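Local atomic coordinates of ribonucleoside-diphosphate reductase subunit beta (Streptococcus sanguinis, PDB entry 4N83), a protein that houses the dimetal cofactor of a class Ib ribonucleotide reductase and probably provides the radical for making deoxyribonucleotides from ribonucleotides. Residues T158-Y171 against W245-K259. Residues are numbered along the deposited sequence; the frame is centred on the assembly and turned at random.
Sequences TFLFYSGFFTPLYY and WTEEVKTFLRYNANK
Tyr162, Phe166 and Phe252 form an aromatic cluster at the middle of this buried helix-helix packing, in the all-helical, ferritin-like fold of the ribonucleotide reductase small chain. The axes of 162-171 and 246-259 approach to 9.3 Å, their directions 121° apart. Phe166 turns an edge toward the face of Phe252 in an offset edge-to-face pair, with ring centroids 5.6 Å apart; Phe166 CG lies anti to the backbone N (chi1 -174°), which carries the ring across to the other helix. Phe252 CE2 meets Tyr162 CB at 3.6 Å, the two rings oblique to each other. Val249 CG2 sits over one face of Phe166 in a CH-pi contact, 3.9 Å from the ring centroid, while Glu248 CB meets Phe166 CZ at 3.5 Å. Glu248 OE1 is hydrogen-bonded to Asn278 ND2. Further along, Trp245, the N-cap residue of helix 246-263, lies over a face of Tyr170, its six-membered ring inclined 36° to the Tyr170 ring, and Tyr171 OH comes to the edge of the indole.

Toward the dimanganese site, where Glu157 directly precedes Thr158, the Phe159 ring packs on aliphatic groups of the other helix. Phe159 CD1 touches Ala257 CB at 3.6 Å, and Leu253 CD2 reaches Ser163 CB; Ser163 OG is hydrogen-bonded to Glu232.

The Asn256 amide sits in the angle between the Tyr162 and Phe252 rings: CG lies near the rim of the Tyr162 face opposite Phe165, and ND2 stands 3.3 Å above the centre of the Phe252 ring.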
# COMPACT_ATOMS: atom_id res chain seq x y z
N THR A 158 -15.84 3.84 -10.28
CA THR A 158 -17.20 3.30 -10.10
C THR A 158 -18.08 3.48 -11.35
O THR A 158 -19.09 2.79 -11.49
CB THR A 158 -17.92 3.95 -8.90
OG1 THR A 158 -16.98 4.21 -7.85
CG2 THR A 158 -19.03 3.04 -8.37
N PHE A 159 -17.70 4.39 -12.24
CA PHE A 159 -18.56 4.80 -13.36
C PHE A 159 -17.86 4.65 -14.72
O PHE A 159 -18.27 3.82 -15.54
CB PHE A 159 -19.08 6.23 -13.12
CG PHE A 159 -19.29 7.04 -14.38
CD1 PHE A 159 -20.23 6.65 -15.33
CD2 PHE A 159 -18.56 8.20 -14.59
CE1 PHE A 159 -20.42 7.40 -16.47
CE2 PHE A 159 -18.76 8.96 -15.74
CZ PHE A 159 -19.69 8.56 -16.68
N LEU A 160 -16.82 5.44 -14.96
CA LEU A 160 -16.18 5.50 -16.29
C LEU A 160 -15.10 4.43 -16.51
O LEU A 160 -14.54 4.32 -17.60
CB LEU A 160 -15.63 6.90 -16.57
CG LEU A 160 -14.54 7.49 -15.66
CD1 LEU A 160 -13.15 7.11 -16.13
CD2 LEU A 160 -14.68 9.01 -15.59
N PHE A 161 -14.81 3.64 -15.47
CA PHE A 161 -14.00 2.42 -15.63
C PHE A 161 -14.80 1.34 -16.36
O PHE A 161 -14.23 0.49 -17.04
CB PHE A 161 -13.55 1.88 -14.26
CG PHE A 161 -12.08 2.07 -13.97
CD1 PHE A 161 -11.27 0.97 -13.70
CD2 PHE A 161 -11.50 3.33 -13.97
CE1 PHE A 161 -9.92 1.13 -13.42
CE2 PHE A 161 -10.16 3.50 -13.69
CZ PHE A 161 -9.36 2.40 -13.42
N TYR A 162 -16.12 1.38 -16.22
CA TYR A 162 -17.00 0.33 -16.73
C TYR A 162 -17.23 0.36 -18.24
O TYR A 162 -17.79 -0.58 -18.81
CB TYR A 162 -18.34 0.35 -15.99
CG TYR A 162 -18.23 -0.16 -14.57
CD1 TYR A 162 -17.73 0.65 -13.55
CD2 TYR A 162 -18.61 -1.46 -14.25
CE1 TYR A 162 -17.62 0.17 -12.26
CE2 TYR A 162 -18.51 -1.94 -12.95
CZ TYR A 162 -18.01 -1.12 -11.96
OH TYR A 162 -17.90 -1.58 -10.67
N SER A 163 -16.80 1.44 -18.90
CA SER A 163 -16.72 1.47 -20.36
C SER A 163 -15.78 0.37 -20.85
O SER A 163 -16.01 -0.24 -21.89
CB SER A 163 -16.22 2.83 -20.85
OG SER A 163 -14.97 3.16 -20.27
N GLY A 164 -14.72 0.14 -20.08
CA GLY A 164 -13.77 -0.94 -20.35
C GLY A 164 -14.24 -2.30 -19.84
O GLY A 164 -14.06 -3.30 -20.53
N PHE A 165 -14.84 -2.33 -18.65
CA PHE A 165 -15.31 -3.59 -18.06
C PHE A 165 -16.42 -4.28 -18.87
O PHE A 165 -16.63 -5.49 -18.73
CB PHE A 165 -15.80 -3.39 -16.62
CG PHE A 165 -14.71 -3.03 -15.63
CD1 PHE A 165 -13.44 -3.61 -15.70
CD2 PHE A 165 -14.97 -2.14 -14.60
CE1 PHE A 165 -12.46 -3.28 -14.77
CE2 PHE A 165 -14.00 -1.81 -13.67
CZ PHE A 165 -12.74 -2.38 -13.76
N PHE A 166 -17.13 -3.52 -19.70
CA PHE A 166 -18.22 -4.06 -20.54
C PHE A 166 -17.77 -5.23 -21.43
O PHE A 166 -18.53 -6.18 -21.63
CB PHE A 166 -18.82 -2.95 -21.40
CG PHE A 166 -20.04 -3.37 -22.19
CD1 PHE A 166 -21.31 -3.20 -21.67
CD2 PHE A 166 -19.91 -3.93 -23.45
CE1 PHE A 166 -22.43 -3.58 -22.39
CE2 PHE A 166 -21.02 -4.32 -24.18
CZ PHE A 166 -22.29 -4.14 -23.64
N THR A 167 -16.55 -5.15 -21.96
CA THR A 167 -16.04 -6.16 -22.89
C THR A 167 -15.76 -7.53 -22.24
O THR A 167 -16.31 -8.54 -22.68
CB THR A 167 -14.79 -5.65 -23.65
OG1 THR A 167 -15.09 -4.39 -24.26
CG2 THR A 167 -14.37 -6.64 -24.74
N PRO A 168 -14.90 -7.58 -21.19
CA PRO A 168 -14.64 -8.88 -20.56
C PRO A 168 -15.85 -9.48 -19.84
O PRO A 168 -15.96 -10.70 -19.76
CB PRO A 168 -13.53 -8.55 -19.55
CG PRO A 168 -13.67 -7.10 -19.27
CD PRO A 168 -14.10 -6.50 -20.58
N LEU A 169 -16.74 -8.63 -19.33
CA LEU A 169 -18.00 -9.08 -18.74
C LEU A 169 -18.94 -9.68 -19.79
O LEU A 169 -19.71 -10.60 -19.50
CB LEU A 169 -18.70 -7.93 -18.00
CG LEU A 169 -18.04 -7.41 -16.72
CD1 LEU A 169 -18.70 -6.11 -16.28
CD2 LEU A 169 -18.09 -8.44 -15.61
N TYR A 170 -18.88 -9.14 -21.01
CA TYR A 170 -19.66 -9.66 -22.13
C TYR A 170 -19.24 -11.08 -22.49
O TYR A 170 -20.09 -11.96 -22.67
CB TYR A 170 -19.52 -8.74 -23.36
CG TYR A 170 -20.01 -9.33 -24.66
CD1 TYR A 170 -21.35 -9.25 -25.03
CD2 TYR A 170 -19.13 -9.97 -25.53
CE1 TYR A 170 -21.80 -9.79 -26.23
CE2 TYR A 170 -19.57 -10.51 -26.73
CZ TYR A 170 -20.91 -10.42 -27.07
OH TYR A 170 -21.34 -10.96 -28.26
N TYR A 171 -17.93 -11.31 -22.57
CA TYR A 171 -17.40 -12.63 -22.90
C TYR A 171 -17.62 -13.65 -21.78
O TYR A 171 -17.88 -14.82 -22.06
CB TYR A 171 -15.91 -12.54 -23.25
CG TYR A 171 -15.64 -11.87 -24.58
CD1 TYR A 171 -16.02 -12.48 -25.77
CD2 TYR A 171 -14.99 -10.64 -24.65
CE1 TYR A 171 -15.78 -11.88 -27.00
CE2 TYR A 171 -14.74 -10.03 -25.87
CZ TYR A 171 -15.14 -10.65 -27.04
OH TYR A 171 -14.90 -10.05 -28.26
N TRP A 245 -21.26 -2.39 -30.51
CA TRP A 245 -21.86 -2.41 -29.16
C TRP A 245 -21.88 -1.00 -28.56
O TRP A 245 -21.96 -0.85 -27.34
CB TRP A 245 -21.09 -3.35 -28.22
CG TRP A 245 -20.76 -4.70 -28.78
CD1 TRP A 245 -21.51 -5.44 -29.65
CD2 TRP A 245 -19.60 -5.49 -28.49
NE1 TRP A 245 -20.88 -6.63 -29.93
CE2 TRP A 245 -19.70 -6.68 -29.23
CE3 TRP A 245 -18.47 -5.29 -27.67
CZ2 TRP A 245 -18.73 -7.68 -29.18
CZ3 TRP A 245 -17.50 -6.28 -27.62
CH2 TRP A 245 -17.64 -7.47 -28.37
N THR A 246 -21.83 0.03 -29.41
CA THR A 246 -21.71 1.42 -28.96
C THR A 246 -22.85 1.85 -28.05
O THR A 246 -22.62 2.45 -27.00
CB THR A 246 -21.64 2.38 -30.16
OG1 THR A 246 -20.55 2.01 -31.02
CG2 THR A 246 -21.44 3.82 -29.70
N GLU A 247 -24.08 1.56 -28.47
CA GLU A 247 -25.27 1.97 -27.71
C GLU A 247 -25.48 1.16 -26.43
O GLU A 247 -26.14 1.62 -25.50
CB GLU A 247 -26.52 1.89 -28.59
CG GLU A 247 -26.51 2.85 -29.77
CD GLU A 247 -26.46 4.31 -29.36
OE1 GLU A 247 -26.94 4.65 -28.26
OE2 GLU A 247 -25.92 5.13 -30.14
N GLU A 248 -24.91 -0.05 -26.38
CA GLU A 248 -24.98 -0.88 -25.18
C GLU A 248 -24.02 -0.39 -24.09
O GLU A 248 -24.34 -0.45 -22.90
CB GLU A 248 -24.67 -2.34 -25.51
CG GLU A 248 -25.73 -3.02 -26.37
CD GLU A 248 -25.42 -4.48 -26.63
OE1 GLU A 248 -26.28 -5.33 -26.33
OE2 GLU A 248 -24.31 -4.78 -27.12
N VAL A 249 -22.84 0.08 -24.50
CA VAL A 249 -21.86 0.64 -23.57
C VAL A 249 -22.36 1.96 -22.99
O VAL A 249 -22.12 2.27 -21.82
CB VAL A 249 -20.48 0.85 -24.25
CG1 VAL A 249 -19.52 1.59 -23.32
CG2 VAL A 249 -19.88 -0.48 -24.67
N LYS A 250 -23.06 2.74 -23.81
CA LYS A 250 -23.71 3.97 -23.36
C LYS A 250 -24.80 3.68 -22.32
O LYS A 250 -24.96 4.44 -21.36
CB LYS A 250 -24.30 4.74 -24.55
CG LYS A 250 -23.24 5.36 -25.45
CD LYS A 250 -23.84 5.89 -26.75
CE LYS A 250 -22.80 6.60 -27.59
NZ LYS A 250 -23.38 7.14 -28.85
N THR A 251 -25.54 2.59 -22.52
CA THR A 251 -26.54 2.13 -21.56
C THR A 251 -25.87 1.69 -20.25
O THR A 251 -26.42 1.91 -19.17
CB THR A 251 -27.37 0.96 -22.12
OG1 THR A 251 -27.77 1.24 -23.46
CG2 THR A 251 -28.60 0.70 -21.26
N PHE A 252 -24.70 1.07 -20.37
CA PHE A 252 -23.94 0.58 -19.22
C PHE A 252 -23.29 1.74 -18.45
O PHE A 252 -23.18 1.69 -17.22
CB PHE A 252 -22.88 -0.42 -19.70
CG PHE A 252 -22.31 -1.29 -18.61
CD1 PHE A 252 -23.14 -2.00 -17.75
CD2 PHE A 252 -20.93 -1.44 -18.47
CE1 PHE A 252 -22.61 -2.82 -16.76
CE2 PHE A 252 -20.39 -2.26 -17.49
CZ PHE A 252 -21.23 -2.95 -16.64
N LEU A 253 -22.87 2.78 -19.17
CA LEU A 253 -22.25 3.96 -18.56
C LEU A 253 -23.24 4.79 -17.75
O LEU A 253 -22.91 5.27 -16.67
CB LEU A 253 -21.59 4.84 -19.63
CG LEU A 253 -20.20 4.41 -20.09
CD1 LEU A 253 -19.80 5.12 -21.38
CD2 LEU A 253 -19.17 4.65 -19.00
N ARG A 254 -24.45 4.97 -18.28
CA ARG A 254 -25.51 5.68 -17.57
C ARG A 254 -25.95 4.92 -16.32
O ARG A 254 -26.32 5.54 -15.31
CB ARG A 254 -26.71 5.91 -18.49
CG ARG A 254 -26.49 6.96 -19.56
CD ARG A 254 -27.74 7.19 -20.41
NE ARG A 254 -27.95 6.10 -21.37
CZ ARG A 254 -27.50 6.08 -22.62
NH1 ARG A 254 -26.79 7.09 -23.12
NH2 ARG A 254 -27.77 5.04 -23.40
N TYR A 255 -25.91 3.59 -16.39
CA TYR A 255 -26.31 2.73 -15.27
C TYR A 255 -25.35 2.86 -14.09
O TYR A 255 -25.77 3.10 -12.96
CB TYR A 255 -26.40 1.27 -15.74
CG TYR A 255 -26.59 0.26 -14.63
CD1 TYR A 255 -27.68 0.34 -13.77
CD2 TYR A 255 -25.68 -0.78 -14.44
CE1 TYR A 255 -27.86 -0.58 -12.75
CE2 TYR A 255 -25.85 -1.70 -13.43
CZ TYR A 255 -26.94 -1.60 -12.59
OH TYR A 255 -27.12 -2.52 -11.58
N ASN A 256 -24.05 2.69 -14.35
CA ASN A 256 -23.03 2.76 -13.30
C ASN A 256 -22.75 4.17 -12.79
O ASN A 256 -22.16 4.34 -11.72
CB ASN A 256 -21.73 2.11 -13.78
CG ASN A 256 -21.81 0.60 -13.83
OD1 ASN A 256 -22.18 -0.04 -12.84
ND2 ASN A 256 -21.46 0.01 -14.96
N ALA A 257 -23.16 5.19 -13.55
CA ALA A 257 -23.07 6.58 -13.11
C ALA A 257 -23.92 6.81 -11.86
O ALA A 257 -23.56 7.61 -11.00
CB ALA A 257 -23.50 7.52 -14.22
N ASN A 258 -25.04 6.09 -11.78
CA ASN A 258 -25.95 6.18 -10.64
C ASN A 258 -25.36 5.56 -9.38
O ASN A 258 -25.63 6.02 -8.27
CB ASN A 258 -27.28 5.51 -10.98
CG ASN A 258 -27.95 6.11 -12.20
OD1 ASN A 258 -27.85 7.32 -12.44
ND2 ASN A 258 -28.63 5.28 -12.98
N LYS A 259 -24.56 4.50 -9.55
CA LYS A 259 -23.88 3.85 -8.43
C LYS A 259 -22.79 4.75 -7.85
O LYS A 259 -22.59 4.78 -6.63
CB LYS A 259 -23.29 2.51 -8.85
CG LYS A 259 -24.35 1.46 -9.18
CD LYS A 259 -23.72 0.12 -9.51
CE LYS A 259 -24.80 -0.94 -9.71
NZ LYS A 259 -24.23 -2.23 -10.21